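Local coordinates for kinesin-like protein KAR3 (Saccharomyces cerevisiae, PDB 1F9V), which probably hydrolyses ATP to drive movement along microtubules, as a kinesin motor domain that here carries bound ADP and magnesium, at residues 64-69 / 105-110; 75-80 / 238-243; 82-87 / 309-314; 131-136 / 221-226. The protein carries 2 engineered substitutions. One frame throughout, in Å; residues are numbered along the deposited sequence.

Contact 1. Residues 64-69 / 105-110; sequences DTNVDV and PGDGII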
loop_
_atom_site.group_PDB
_atom_site.type_symbol
_atom_site.label_atom_id
_atom_site.label_comp_id
_atom_site.label_asym_id
_atom_site.label_seq_id
_atom_site.Cartn_x
_atom_site.Cartn_y
_atom_site.Cartn_z
ATOM N N ASP A 64 8.163 -12.342 -11.162
ATOM C CA ASP A 64 8.383 -10.912 -10.958
ATOM C C ASP A 64 9.083 -10.586 -9.648
ATOM O O ASP A 64 8.537 -10.790 -8.569
ATOM C CB ASP A 64 7.055 -10.168 -11.026
ATOM C CG ASP A 64 6.531 -10.053 -12.440
ATOM O OD1 ASP A 64 7.304 -9.650 -13.331
ATOM O OD2 ASP A 64 5.346 -10.363 -12.668
ATOM N N THR A 65 10.304 -10.076 -9.757
ATOM C CA THR A 65 11.105 -9.700 -8.596
ATOM C C THR A 65 10.724 -8.291 -8.121
ATOM O O THR A 65 9.937 -7.594 -8.762
ATOM C CB THR A 65 12.605 -9.675 -8.960
ATOM O OG1 THR A 65 12.837 -8.636 -9.916
ATOM C CG2 THR A 65 13.040 -11.000 -9.571
ATOM N N ASN A 66 11.296 -7.875 -6.998
ATOM C CA ASN A 66 11.032 -6.539 -6.484
ATOM C C ASN A 66 11.485 -5.486 -7.495
ATOM O O ASN A 66 10.841 -4.453 -7.658
ATOM C CB ASN A 66 11.735 -6.343 -5.143
ATOM C CG ASN A 66 10.902 -6.843 -3.984
ATOM O OD1 ASN A 66 9.869 -7.485 -4.187
ATOM N ND2 ASN A 66 11.339 -6.555 -2.764
ATOM N N VAL A 67 12.587 -5.749 -8.194
ATOM C CA VAL A 67 13.072 -4.810 -9.202
ATOM C C VAL A 67 12.050 -4.702 -10.350
ATOM O O VAL A 67 11.779 -3.609 -10.852
ATOM C CB VAL A 67 14.464 -5.250 -9.754
ATOM C CG1 VAL A 67 14.768 -4.545 -11.059
ATOM C CG2 VAL A 67 15.542 -4.949 -8.721
ATOM N N ASP A 68 11.479 -5.835 -10.758
ATOM C CA ASP A 68 10.475 -5.844 -11.823
ATOM C C ASP A 68 9.234 -5.050 -11.393
ATOM O O ASP A 68 8.650 -4.313 -12.181
ATOM C CB ASP A 68 10.047 -7.280 -12.153
ATOM C CG ASP A 68 11.183 -8.119 -12.699
ATOM O OD1 ASP A 68 12.081 -7.544 -13.354
ATOM O OD2 ASP A 68 11.179 -9.349 -12.470
ATOM N N VAL A 69 8.836 -5.215 -10.137
ATOM C CA VAL A 69 7.664 -4.517 -9.618
ATOM C C VAL A 69 7.889 -3.010 -9.636
ATOM O O VAL A 69 7.027 -2.247 -10.064
ATOM C CB VAL A 69 7.347 -4.966 -8.169
ATOM C CG1 VAL A 69 6.334 -4.001 -7.523
ATOM C CG2 VAL A 69 6.807 -6.399 -8.177
ATOM N N PRO A 105 15.122 -5.256 2.137
ATOM C CA PRO A 105 16.311 -4.399 2.068
ATOM C C PRO A 105 16.753 -4.055 0.646
ATOM O O PRO A 105 16.901 -4.935 -0.205
ATOM C CB PRO A 105 17.383 -5.185 2.833
ATOM C CG PRO A 105 16.770 -6.497 3.190
ATOM C CD PRO A 105 15.289 -6.354 3.100
ATOM N N GLY A 106 16.949 -2.761 0.406
ATOM C CA GLY A 106 17.383 -2.271 -0.890
ATOM C C GLY A 106 16.411 -2.461 -2.038
ATOM O O GLY A 106 16.369 -1.646 -2.958
ATOM N N ASP A 107 15.615 -3.524 -1.956
ATOM C CA ASP A 107 14.648 -3.912 -2.984
ATOM C C ASP A 107 13.200 -3.427 -2.835
ATOM O O ASP A 107 12.523 -3.119 -3.829
ATOM C CB ASP A 107 14.608 -5.442 -3.057
ATOM C CG ASP A 107 15.038 -5.953 -4.378
ATOM O OD1 ASP A 107 15.056 -5.149 -5.331
ATOM O OD2 ASP A 107 15.355 -7.151 -4.470
ATOM N N GLY A 108 12.727 -3.415 -1.596
ATOM C CA GLY A 108 11.356 -3.031 -1.312
ATOM C C GLY A 108 10.897 -1.738 -1.940
ATOM O O GLY A 108 11.700 -0.915 -2.366
ATOM N N ILE A 109 9.586 -1.552 -1.994
ATOM C CA ILE A 109 9.045 -0.339 -2.570
ATOM C C ILE A 109 9.534 0.895 -1.799
ATOM O O ILE A 109 9.780 1.939 -2.399
ATOM C CB ILE A 109 7.495 -0.390 -2.599
ATOM C CG1 ILE A 109 7.046 -1.293 -3.761
ATOM C CG2 ILE A 109 6.916 1.017 -2.745
ATOM C CD1 ILE A 109 5.547 -1.427 -3.922
ATOM N N ILE A 110 9.694 0.777 -0.487
ATOM C CA ILE A 110 10.154 1.929 0.288
ATOM C C ILE A 110 11.610 2.299 -0.048
ATOM O O ILE A 110 11.878 3.434 -0.442
ATOM C CB ILE A 110 9.952 1.698 1.813
ATOM C CG1 ILE A 110 8.450 1.769 2.135
ATOM C CG2 ILE A 110 10.704 2.767 2.626
ATOM C CD1 ILE A 110 8.058 1.182 3.472
HETATM O O HOH W 1 10.045 -2.811 -5.499
#
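The aliphatic CB of Asn66 lies against the carboxylate of Asp107, 3.4 Å from its CG, with the amide and carboxylate planes turned 72° apart. Asn66 CG stands anti to its carbonyl carbon (chi1 -86°), which carries ND2 alongside Asp107 CB at 3.5 Å. The amide spends its polarity on other partners, OD1 taking a bond from Arg10 and ND2 giving one to Phe100 O. Val67 approaches the carboxylate at about a right angle, its CG2 3.4 Å from Asp107 OD1. No direct hydrogen bond joins the segments, but one water donates to Asn66 O (2.8 Å) and Asp107 O (3.0 Å). Replacing Asp107 by a glycine would probably strip the cover from Asn66 CB and Val67 CG2 and open a gap between the segments. Thr65 and Asp68 form a capping box, Asp68 N bonding to Thr65 OG1 (3.2 Å) and Thr65 N to Asp68 OD2 (2.9 Å). The contact sets this capped start of helix 66-77 against the turn leading into helix 109-124 in the kinesin motor domain.

Contact 2. Residues 75-80 / 238-243; sequences QLVQSS and GTLNLV. With ADP (adenosine-5'-diphosphate), chain D.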
loop_
_atom_site.group_PDB
_atom_site.type_symbol
_atom_site.label_atom_id
_atom_site.label_comp_id
_atom_site.label_asym_id
_atom_site.label_seq_id
_atom_site.Cartn_x
_atom_site.Cartn_y
_atom_site.Cartn_z
ATOM N N GLN A 75 7.144 5.161 -11.737
ATOM C CA GLN A 75 6.427 6.206 -12.457
ATOM C C GLN A 75 5.376 6.878 -11.576
ATOM O O GLN A 75 5.037 8.042 -11.773
ATOM C CB GLN A 75 5.770 5.610 -13.711
ATOM C CG GLN A 75 6.434 4.317 -14.183
ATOM C CD GLN A 75 6.152 3.994 -15.643
ATOM O OE1 GLN A 75 5.411 4.705 -16.322
ATOM N NE2 GLN A 75 6.749 2.909 -16.132
ATOM N N LEU A 76 4.866 6.143 -10.598
ATOM C CA LEU A 76 3.864 6.692 -9.699
ATOM C C LEU A 76 4.508 7.574 -8.629
ATOM O O LEU A 76 4.141 8.738 -8.471
ATOM C CB LEU A 76 3.084 5.560 -9.019
ATOM C CG LEU A 76 2.357 5.931 -7.722
ATOM C CD1 LEU A 76 1.205 6.869 -8.036
ATOM C CD2 LEU A 76 1.850 4.673 -7.044
ATOM N N VAL A 77 5.481 7.024 -7.906
ATOM C CA VAL A 77 6.124 7.767 -6.829
ATOM C C VAL A 77 6.851 9.033 -7.264
ATOM O O VAL A 77 6.984 9.966 -6.474
ATOM C CB VAL A 77 7.093 6.867 -6.015
ATOM C CG1 VAL A 77 6.335 5.667 -5.441
ATOM C CG2 VAL A 77 8.245 6.409 -6.885
ATOM N N GLN A 78 7.310 9.092 -8.510
ATOM C CA GLN A 78 8.003 10.295 -8.955
ATOM C C GLN A 78 7.040 11.468 -9.130
ATOM O O GLN A 78 7.457 12.624 -9.138
ATOM C CB GLN A 78 8.776 10.033 -10.254
ATOM C CG GLN A 78 7.933 9.915 -11.505
ATOM C CD GLN A 78 8.741 9.427 -12.694
ATOM O OE1 GLN A 78 8.539 9.877 -13.819
ATOM N NE2 GLN A 78 9.662 8.503 -12.447
ATOM N N SER A 79 5.749 11.175 -9.244
ATOM C CA SER A 79 4.752 12.224 -9.402
ATOM C C SER A 79 4.739 13.141 -8.171
ATOM O O SER A 79 4.255 14.270 -8.235
ATOM C CB SER A 79 3.365 11.610 -9.632
ATOM O OG SER A 79 2.800 11.139 -8.421
ATOM N N SER A 80 5.283 12.660 -7.057
ATOM C CA SER A 80 5.335 13.454 -5.832
ATOM C C SER A 80 6.250 14.665 -5.994
ATOM O O SER A 80 6.151 15.632 -5.236
ATOM C CB SER A 80 5.828 12.602 -4.667
ATOM O OG SER A 80 4.740 12.173 -3.869
ATOM N N GLY A 238 4.712 17.536 -1.907
ATOM C CA GLY A 238 3.987 16.297 -2.121
ATOM C C GLY A 238 4.317 15.305 -1.032
ATOM O O GLY A 238 5.440 15.278 -0.532
ATOM N N THR A 239 3.342 14.485 -0.659
ATOM C CA THR A 239 3.559 13.498 0.387
ATOM C C THR A 239 3.281 12.077 -0.113
ATOM O O THR A 239 2.305 11.839 -0.821
ATOM C CB THR A 239 2.658 13.795 1.610
ATOM O OG1 THR A 239 3.022 15.068 2.165
ATOM C CG2 THR A 239 2.815 12.732 2.672
ATOM N N LEU A 240 4.167 11.155 0.247
ATOM C CA LEU A 240 4.014 9.753 -0.115
ATOM C C LEU A 240 3.749 8.976 1.156
ATOM O O LEU A 240 4.456 9.140 2.154
ATOM C CB LEU A 240 5.282 9.213 -0.775
ATOM C CG LEU A 240 5.668 9.909 -2.075
ATOM C CD1 LEU A 240 6.858 10.822 -1.799
ATOM C CD2 LEU A 240 5.986 8.872 -3.156
ATOM N N ASN A 241 2.721 8.136 1.120
ATOM C CA ASN A 241 2.368 7.315 2.265
ATOM C C ASN A 241 2.451 5.872 1.800
ATOM O O ASN A 241 1.610 5.412 1.029
ATOM C CB ASN A 241 0.956 7.664 2.737
ATOM C CG ASN A 241 0.776 9.154 2.948
ATOM O OD1 ASN A 241 1.084 9.675 4.021
ATOM N ND2 ASN A 241 0.298 9.849 1.921
ATOM N N LEU A 242 3.492 5.185 2.257
ATOM C CA LEU A 242 3.752 3.789 1.891
ATOM C C LEU A 242 3.316 2.904 3.056
ATOM O O LEU A 242 3.976 2.836 4.092
ATOM C CB LEU A 242 5.243 3.633 1.559
ATOM C CG LEU A 242 5.759 4.756 0.641
ATOM C CD1 LEU A 242 7.228 4.546 0.321
ATOM C CD2 LEU A 242 4.936 4.797 -0.642
ATOM N N VAL A 243 2.201 2.205 2.854
ATOM C CA VAL A 243 1.581 1.391 3.892
ATOM C C VAL A 243 1.654 -0.122 3.757
ATOM O O VAL A 243 1.336 -0.681 2.709
ATOM C CB VAL A 243 0.075 1.772 4.029
ATOM C CG1 VAL A 243 -0.539 1.126 5.271
ATOM C CG2 VAL A 243 -0.076 3.290 4.071
HETATM P PB ADP D . -1.202 6.321 -18.054
HETATM O O1B ADP D . -2.486 6.649 -18.746
HETATM O O2B ADP D . -1.474 5.517 -16.662
HETATM O O3B ADP D . -0.292 5.545 -18.949
HETATM P PA ADP D . -0.465 8.451 -16.229
HETATM O O1A ADP D . -0.287 9.884 -16.527
HETATM O O2A ADP D . -1.731 8.188 -15.518
HETATM O O3A ADP D . -0.499 7.640 -17.590
HETATM O "O5'" ADP D . 0.814 7.835 -15.469
HETATM C "C5'" ADP D . 1.646 6.894 -16.154
HETATM C "C4'" ADP D . 2.300 5.886 -15.209
HETATM O "O4'" ADP D . 2.422 6.348 -13.839
HETATM C "C3'" ADP D . 1.566 4.563 -15.168
HETATM O "O3'" ADP D . 1.977 3.652 -16.199
HETATM C "C2'" ADP D . 1.821 4.037 -13.778
HETATM O "O2'" ADP D . 2.986 3.197 -13.713
HETATM C "C1'" ADP D . 1.919 5.313 -12.945
HETATM N N9 ADP D . 0.606 5.653 -12.254
HETATM C C8 ADP D . -0.207 6.695 -12.513
HETATM N N7 ADP D . -1.258 6.660 -11.672
HETATM C C5 ADP D . -1.126 5.617 -10.879
HETATM C C6 ADP D . -1.855 5.048 -9.813
HETATM N N6 ADP D . -3.004 5.607 -9.388
HETATM N N1 ADP D . -1.396 3.906 -9.198
HETATM C C2 ADP D . -0.249 3.302 -9.580
HETATM N N3 ADP D . 0.460 3.839 -10.592
HETATM C C4 ADP D . 0.072 4.965 -11.255
#
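Ser80 OG pushes into the side chain of Leu240, only 3.0 Å from its CG, although no hydrogen bond crosses this contact. The setting is the P-loop NTPase fold of the kinesin motor domain, where the last part of helix 66-77 and the 3-10 segment that follows lie over strand 235-244 of the central sheet. The hydroxyl is not left without a polar mate, since it bonds to Tyr84 O. Ser80 CB adds a contact to Leu240 CD1 at 3.5 Å, while Val77 comes across the leucine at about a right angle and places CB 3.7 Å from CD2. Leu240 chi1 (-61°) brings CG to Ser80 OG, and a chi2 of 105°, away from the usual staggered values, sets CD1 against Ser80 and CD2 between Ser80 and Val77. Gly238 runs close beneath the turn; a CB modelled there would collide with Ser80 O. Gln75 and Leu76 belong to an ADP pocket, and Leu76 CB lies 3.5 Å from ADP N3. The turn itself is fixed by Leu76 O, which accepts from both Ser79 N and Ser79 OG, the hydroxyl lying 2.8 Å away at a C=O...donor angle of 167°.

Contact 3. Residues 82-87 / 309-314; sequences DGYNVC and DSKTLM. With ADP (adenosine-5'-diphosphate), chain D.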
loop_
_atom_site.group_PDB
_atom_site.type_symbol
_atom_site.label_atom_id
_atom_site.label_comp_id
_atom_site.label_asym_id
_atom_site.label_seq_id
_atom_site.Cartn_x
_atom_site.Cartn_y
_atom_site.Cartn_z
ATOM N N ASP A 82 6.138 16.508 -8.484
ATOM C CA ASP A 82 5.282 17.483 -9.154
ATOM C C ASP A 82 4.224 18.017 -8.187
ATOM O O ASP A 82 3.356 18.791 -8.583
ATOM C CB ASP A 82 4.574 16.850 -10.357
ATOM C CG ASP A 82 5.541 16.334 -11.399
ATOM O OD1 ASP A 82 6.647 16.903 -11.511
ATOM O OD2 ASP A 82 5.194 15.361 -12.104
ATOM N N GLY A 83 4.287 17.590 -6.930
ATOM C CA GLY A 83 3.328 18.053 -5.943
ATOM C C GLY A 83 2.144 17.134 -5.693
ATOM O O GLY A 83 1.230 17.486 -4.949
ATOM N N TYR A 84 2.142 15.961 -6.317
ATOM C CA TYR A 84 1.047 15.016 -6.118
ATOM C C TYR A 84 1.271 14.241 -4.834
ATOM O O TYR A 84 2.409 13.959 -4.461
ATOM C CB TYR A 84 0.983 13.998 -7.260
ATOM C CG TYR A 84 0.398 14.519 -8.540
ATOM C CD1 TYR A 84 1.227 14.972 -9.571
ATOM C CD2 TYR A 84 -0.981 14.549 -8.737
ATOM C CE1 TYR A 84 0.694 15.440 -10.764
ATOM C CE2 TYR A 84 -1.524 15.014 -9.926
ATOM C CZ TYR A 84 -0.681 15.459 -10.934
ATOM O OH TYR A 84 -1.212 15.919 -12.112
ATOM N N ASN A 85 0.182 13.907 -4.151
ATOM C CA ASN A 85 0.283 13.100 -2.956
ATOM C C ASN A 85 0.123 11.678 -3.479
ATOM O O ASN A 85 -0.609 11.448 -4.450
ATOM C CB ASN A 85 -0.842 13.410 -1.982
ATOM C CG ASN A 85 -0.660 14.745 -1.296
ATOM O OD1 ASN A 85 0.462 15.230 -1.131
ATOM N ND2 ASN A 85 -1.767 15.348 -0.893
ATOM N N VAL A 86 0.794 10.736 -2.832
ATOM C CA VAL A 86 0.750 9.352 -3.273
ATOM C C VAL A 86 0.519 8.403 -2.114
ATOM O O VAL A 86 1.081 8.581 -1.037
ATOM C CB VAL A 86 2.093 8.975 -3.968
ATOM C CG1 VAL A 86 2.197 7.461 -4.155
ATOM C CG2 VAL A 86 2.210 9.701 -5.287
ATOM N N CYS A 87 -0.320 7.395 -2.345
ATOM C CA CYS A 87 -0.588 6.371 -1.340
ATOM C C CYS A 87 -0.387 5.008 -1.992
ATOM O O CYS A 87 -0.854 4.775 -3.108
ATOM C CB CYS A 87 -2.031 6.441 -0.820
ATOM S SG CYS A 87 -2.352 7.700 0.435
ATOM N N ASP A 309 -6.185 15.382 -6.489
ATOM C CA ASP A 309 -5.576 14.709 -7.632
ATOM C C ASP A 309 -4.562 13.690 -7.127
ATOM O O ASP A 309 -3.689 13.244 -7.871
ATOM C CB ASP A 309 -4.884 15.726 -8.538
ATOM C CG ASP A 309 -4.163 16.800 -7.753
ATOM O OD1 ASP A 309 -4.002 17.915 -8.295
ATOM O OD2 ASP A 309 -3.765 16.529 -6.597
ATOM N N SER A 310 -4.682 13.336 -5.851
ATOM C CA SER A 310 -3.787 12.364 -5.243
ATOM C C SER A 310 -3.880 11.060 -6.041
ATOM O O SER A 310 -4.920 10.757 -6.637
ATOM C CB SER A 310 -4.191 12.115 -3.785
ATOM O OG SER A 310 -3.977 13.271 -2.990
ATOM N N LYS A 311 -2.791 10.299 -6.054
ATOM C CA LYS A 311 -2.753 9.031 -6.779
ATOM C C LYS A 311 -2.609 7.891 -5.791
ATOM O O LYS A 311 -1.725 7.904 -4.940
ATOM C CB LYS A 311 -1.585 9.024 -7.759
ATOM C CG LYS A 311 -1.651 10.154 -8.762
ATOM C CD LYS A 311 -0.421 10.174 -9.648
ATOM C CE LYS A 311 -0.526 11.262 -10.695
ATOM N NZ LYS A 311 -0.230 10.719 -12.052
ATOM N N THR A 312 -3.486 6.901 -5.908
ATOM C CA THR A 312 -3.462 5.769 -5.001
ATOM C C THR A 312 -3.266 4.447 -5.724
ATOM O O THR A 312 -3.838 4.224 -6.786
ATOM C CB THR A 312 -4.773 5.702 -4.198
ATOM O OG1 THR A 312 -4.838 6.836 -3.324
ATOM C CG2 THR A 312 -4.846 4.418 -3.375
ATOM N N LEU A 313 -2.446 3.587 -5.131
ATOM C CA LEU A 313 -2.183 2.267 -5.683
ATOM C C LEU A 313 -2.446 1.226 -4.604
ATOM O O LEU A 313 -1.849 1.271 -3.529
ATOM C CB LEU A 313 -0.728 2.151 -6.155
ATOM C CG LEU A 313 -0.234 0.722 -6.431
ATOM C CD1 LEU A 313 -1.050 0.104 -7.565
ATOM C CD2 LEU A 313 1.250 0.750 -6.787
ATOM N N MET A 314 -3.365 0.308 -4.884
ATOM C CA MET A 314 -3.665 -0.774 -3.953
ATOM C C MET A 314 -2.840 -1.947 -4.475
ATOM O O MET A 314 -2.942 -2.313 -5.644
ATOM C CB MET A 314 -5.158 -1.122 -3.965
ATOM C CG MET A 314 -6.088 0.083 -3.787
ATOM S SD MET A 314 -5.886 0.926 -2.188
ATOM C CE MET A 314 -6.215 -0.466 -1.012
HETATM P PB ADP D . -1.202 6.321 -18.054
HETATM O O1B ADP D . -2.486 6.649 -18.746
HETATM O O2B ADP D . -1.474 5.517 -16.662
HETATM O O3B ADP D . -0.292 5.545 -18.949
HETATM P PA ADP D . -0.465 8.451 -16.229
HETATM O O1A ADP D . -0.287 9.884 -16.527
HETATM O O2A ADP D . -1.731 8.188 -15.518
HETATM O O3A ADP D . -0.499 7.640 -17.590
HETATM O "O5'" ADP D . 0.814 7.835 -15.469
HETATM C "C5'" ADP D . 1.646 6.894 -16.154
HETATM C "C4'" ADP D . 2.300 5.886 -15.209
HETATM O "O4'" ADP D . 2.422 6.348 -13.839
HETATM C "C3'" ADP D . 1.566 4.563 -15.168
HETATM O "O3'" ADP D . 1.977 3.652 -16.199
HETATM C "C2'" ADP D . 1.821 4.037 -13.778
HETATM O "O2'" ADP D . 2.986 3.197 -13.713
HETATM C "C1'" ADP D . 1.919 5.313 -12.945
HETATM N N9 ADP D . 0.606 5.653 -12.254
HETATM C C8 ADP D . -0.207 6.695 -12.513
HETATM N N7 ADP D . -1.258 6.660 -11.672
HETATM C C5 ADP D . -1.126 5.617 -10.879
HETATM C C6 ADP D . -1.855 5.048 -9.813
HETATM N N6 ADP D . -3.004 5.607 -9.388
HETATM N N1 ADP D . -1.396 3.906 -9.198
HETATM C C2 ADP D . -0.249 3.302 -9.580
HETATM N N3 ADP D . 0.460 3.839 -10.592
HETATM C C4 ADP D . 0.072 4.965 -11.255
HETATM O O HOH W 2 -2.362 15.211 -4.893
#
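Lys311 reaches across Tyr84 from strand 311-318, which pairs in parallel with strand 86-91 in the kinesin motor domain's central sheet. Its CB lies 4.0 Å from ADP N6, and CG, anti to the carbonyl carbon (chi1 -58°), starts an extended run. CD passes 4.1 Å from ADP N7. CE then sits over the centre of the Tyr84 ring, 3.9 Å from the centroid, a CH-pi contact. Beyond a bend at chi4, NZ completes a cation-pi interaction over this face, 7° off the ring normal and 4.1 Å from ADP C8. Asp309 O meets the ring edge near its plane, 3.1 Å from Tyr84 CD2. A serine in place of Tyr84 would probably cost the lysine this aromatic platform and leave its end freer to turn. Three backbone hydrogen bonds of 2.8 to 3.0 Å make the pairing: Lys311 N to Asn85 O, Cys87 N to Lys311 O and Leu313 N to Cys87 O. In the nucleotide pocket, Thr312 O accepts a hydrogen bond from ADP N6 at 3.1 Å.

Contact 4. Residues 131-136 / 221-226; sequences YKVNCE and FIIHLS
Val133 and Leu225 lie side by side on the tightly packed face of antiparallel strands 130-141 and 218-228 of the central sheet, with Val133 CG2 3.8 Å from Leu225 CD2. The segment axes pass 4.7 Å apart at 159°, and backbone hydrogen bonds join Lys132 with Ser226, Asn134 with His224 and Glu136 with Ile222. Val133 CG1 touches Ile223 CG2 at 3.9 Å. Cys135 SG stands oblique to the Phe221 ring, 4.1 Å from CZ, a sulfur-aromatic contact. This face is closed by Ile121 and Ile117 of helix 109-124 and Ile195 of helix 192-199. The opposite face is more open: Lys132 is exposed and Asn134, Glu136 and Ser226 are partly exposed, buried His224 and Ile222 being the exceptions. Lys132 folds back through bends at chi2 and chi3, NZ reaching Ser226 O at 3.1 Å from the face opposite Lys132 N. Glu136, bent at chi2, meets the edge of the imidazole: His224 NE2 donates to the syn lone pair of OE1 at 2.6 Å. With ND1 bonded to Thr239 OG1 and Glu136 OE2 to Ser183 OG, both groups are held against rotation. This carboxylate would probably polarise the imidazole, hold a proton on NE2 and raise the ring's pKa.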
loop_
_atom_site.group_PDB
_atom_site.type_symbol
_atom_site.label_atom_id
_atom_site.label_comp_id
_atom_site.label_asym_id
_atom_site.label_seq_id
_atom_site.Cartn_x
_atom_site.Cartn_y
_atom_site.Cartn_z
ATOM N N TYR A 131 15.282 20.424 -3.499
ATOM C CA TYR A 131 14.304 19.612 -2.786
ATOM C C TYR A 131 14.811 19.158 -1.428
ATOM O O TYR A 131 15.976 18.785 -1.280
ATOM C CB TYR A 131 13.949 18.364 -3.613
ATOM C CG TYR A 131 12.975 18.591 -4.746
ATOM C CD1 TYR A 131 11.597 18.490 -4.541
ATOM C CD2 TYR A 131 13.429 18.863 -6.034
ATOM C CE1 TYR A 131 10.699 18.650 -5.593
ATOM C CE2 TYR A 131 12.538 19.024 -7.095
ATOM C CZ TYR A 131 11.176 18.916 -6.866
ATOM O OH TYR A 131 10.301 19.075 -7.909
ATOM N N LYS A 132 13.928 19.182 -0.436
ATOM C CA LYS A 132 14.274 18.728 0.902
ATOM C C LYS A 132 13.342 17.567 1.201
ATOM O O LYS A 132 12.170 17.610 0.842
ATOM C CB LYS A 132 14.074 19.837 1.936
ATOM C CG LYS A 132 15.230 20.820 1.988
ATOM C CD LYS A 132 15.097 21.860 0.887
ATOM C CE LYS A 132 13.707 22.494 0.881
ATOM N NZ LYS A 132 13.405 23.166 -0.413
ATOM N N VAL A 133 13.870 16.539 1.850
ATOM C CA VAL A 133 13.095 15.353 2.166
ATOM C C VAL A 133 13.087 15.029 3.650
ATOM O O VAL A 133 14.138 14.969 4.286
ATOM C CB VAL A 133 13.655 14.125 1.413
ATOM C CG1 VAL A 133 12.765 12.908 1.649
ATOM C CG2 VAL A 133 13.762 14.438 -0.073
ATOM N N ASN A 134 11.901 14.833 4.209
ATOM C CA ASN A 134 11.799 14.464 5.611
ATOM C C ASN A 134 10.749 13.359 5.721
ATOM O O ASN A 134 9.844 13.271 4.892
ATOM C CB ASN A 134 11.475 15.687 6.490
ATOM C CG ASN A 134 10.057 16.178 6.334
ATOM O OD1 ASN A 134 9.244 16.062 7.259
ATOM N ND2 ASN A 134 9.749 16.748 5.177
ATOM N N CYS A 135 10.885 12.503 6.722
ATOM C CA CYS A 135 9.959 11.389 6.859
ATOM C C CYS A 135 9.566 11.045 8.282
ATOM O O CYS A 135 10.192 11.487 9.247
ATOM C CB CYS A 135 10.577 10.143 6.213
ATOM S SG CYS A 135 12.048 9.497 7.082
ATOM N N GLU A 136 8.516 10.240 8.389
ATOM C CA GLU A 136 8.022 9.743 9.660
ATOM C C GLU A 136 7.707 8.274 9.403
ATOM O O GLU A 136 7.415 7.887 8.267
ATOM C CB GLU A 136 6.738 10.460 10.086
ATOM C CG GLU A 136 6.895 11.947 10.356
ATOM C CD GLU A 136 6.659 12.779 9.115
ATOM O OE1 GLU A 136 5.661 12.519 8.413
ATOM O OE2 GLU A 136 7.467 13.689 8.834
ATOM N N PHE A 221 4.939 4.489 6.285
ATOM C CA PHE A 221 6.164 5.250 6.055
ATOM C C PHE A 221 5.744 6.499 5.276
ATOM O O PHE A 221 5.306 6.422 4.126
ATOM C CB PHE A 221 7.165 4.409 5.251
ATOM C CG PHE A 221 8.583 4.899 5.335
ATOM C CD1 PHE A 221 9.031 5.911 4.497
ATOM C CD2 PHE A 221 9.474 4.346 6.253
ATOM C CE1 PHE A 221 10.347 6.373 4.570
ATOM C CE2 PHE A 221 10.794 4.801 6.334
ATOM C CZ PHE A 221 11.226 5.819 5.488
ATOM N N ILE A 222 5.871 7.656 5.917
ATOM C CA ILE A 222 5.472 8.914 5.302
ATOM C C ILE A 222 6.678 9.720 4.858
ATOM O O ILE A 222 7.605 9.942 5.635
ATOM C CB ILE A 222 4.618 9.760 6.286
ATOM C CG1 ILE A 222 3.430 8.928 6.784
ATOM C CG2 ILE A 222 4.134 11.025 5.603
ATOM C CD1 ILE A 222 2.633 9.568 7.916
ATOM N N ILE A 223 6.652 10.149 3.603
ATOM C CA ILE A 223 7.733 10.927 3.012
ATOM C C ILE A 223 7.193 12.249 2.477
ATOM O O ILE A 223 6.194 12.273 1.756
ATOM C CB ILE A 223 8.375 10.174 1.823
ATOM C CG1 ILE A 223 9.033 8.882 2.315
ATOM C CG2 ILE A 223 9.374 11.080 1.109
ATOM C CD1 ILE A 223 9.163 7.810 1.243
ATOM N N HIS A 224 7.854 13.348 2.830
ATOM C CA HIS A 224 7.441 14.662 2.347
ATOM C C HIS A 224 8.528 15.208 1.424
ATOM O O HIS A 224 9.709 15.208 1.775
ATOM C CB HIS A 224 7.219 15.611 3.527
ATOM C CG HIS A 224 6.355 15.035 4.605
ATOM N ND1 HIS A 224 4.986 14.930 4.484
ATOM C CD2 HIS A 224 6.667 14.516 5.815
ATOM C CE1 HIS A 224 4.491 14.375 5.576
ATOM N NE2 HIS A 224 5.489 14.114 6.399
ATOM N N LEU A 225 8.130 15.642 0.235
ATOM C CA LEU A 225 9.073 16.193 -0.730
ATOM C C LEU A 225 8.782 17.669 -0.885
ATOM O O LEU A 225 7.767 18.040 -1.480
ATOM C CB LEU A 225 8.917 15.531 -2.101
ATOM C CG LEU A 225 9.088 14.022 -2.237
ATOM C CD1 LEU A 225 9.101 13.673 -3.720
ATOM C CD2 LEU A 225 10.373 13.568 -1.562
ATOM N N SER A 226 9.673 18.506 -0.360
ATOM C CA SER A 226 9.502 19.951 -0.452
ATOM C C SER A 226 10.517 20.567 -1.413
ATOM O O SER A 226 11.717 20.607 -1.130
ATOM C CB SER A 226 9.637 20.589 0.930
ATOM O OG SER A 226 9.282 21.957 0.858
#

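In the fold
From the N terminus, helix 66-77 enters both contact 1 and contact 2. Contact 1 closes first, when the chain reaches 105-110 at the start of helix 109-124, but 75-80 and 82-87 have by then opened contacts 2 and 3, so contact 1 crosses both. Contact 4 opens at 131-136 and closes at 221-226, wholly within the longer loops of contacts 2 and 3. Contact 2 closes next, at 238-243, and contact 3 last, at 309-314; these two cross. Strand 235-244 lies between strands 218-228 and 86-91, linking contacts 4, 2 and 3 through one sheet, while Ile110 packs on Leu242 and Phe221, joining contact 1 to contacts 2 and 4.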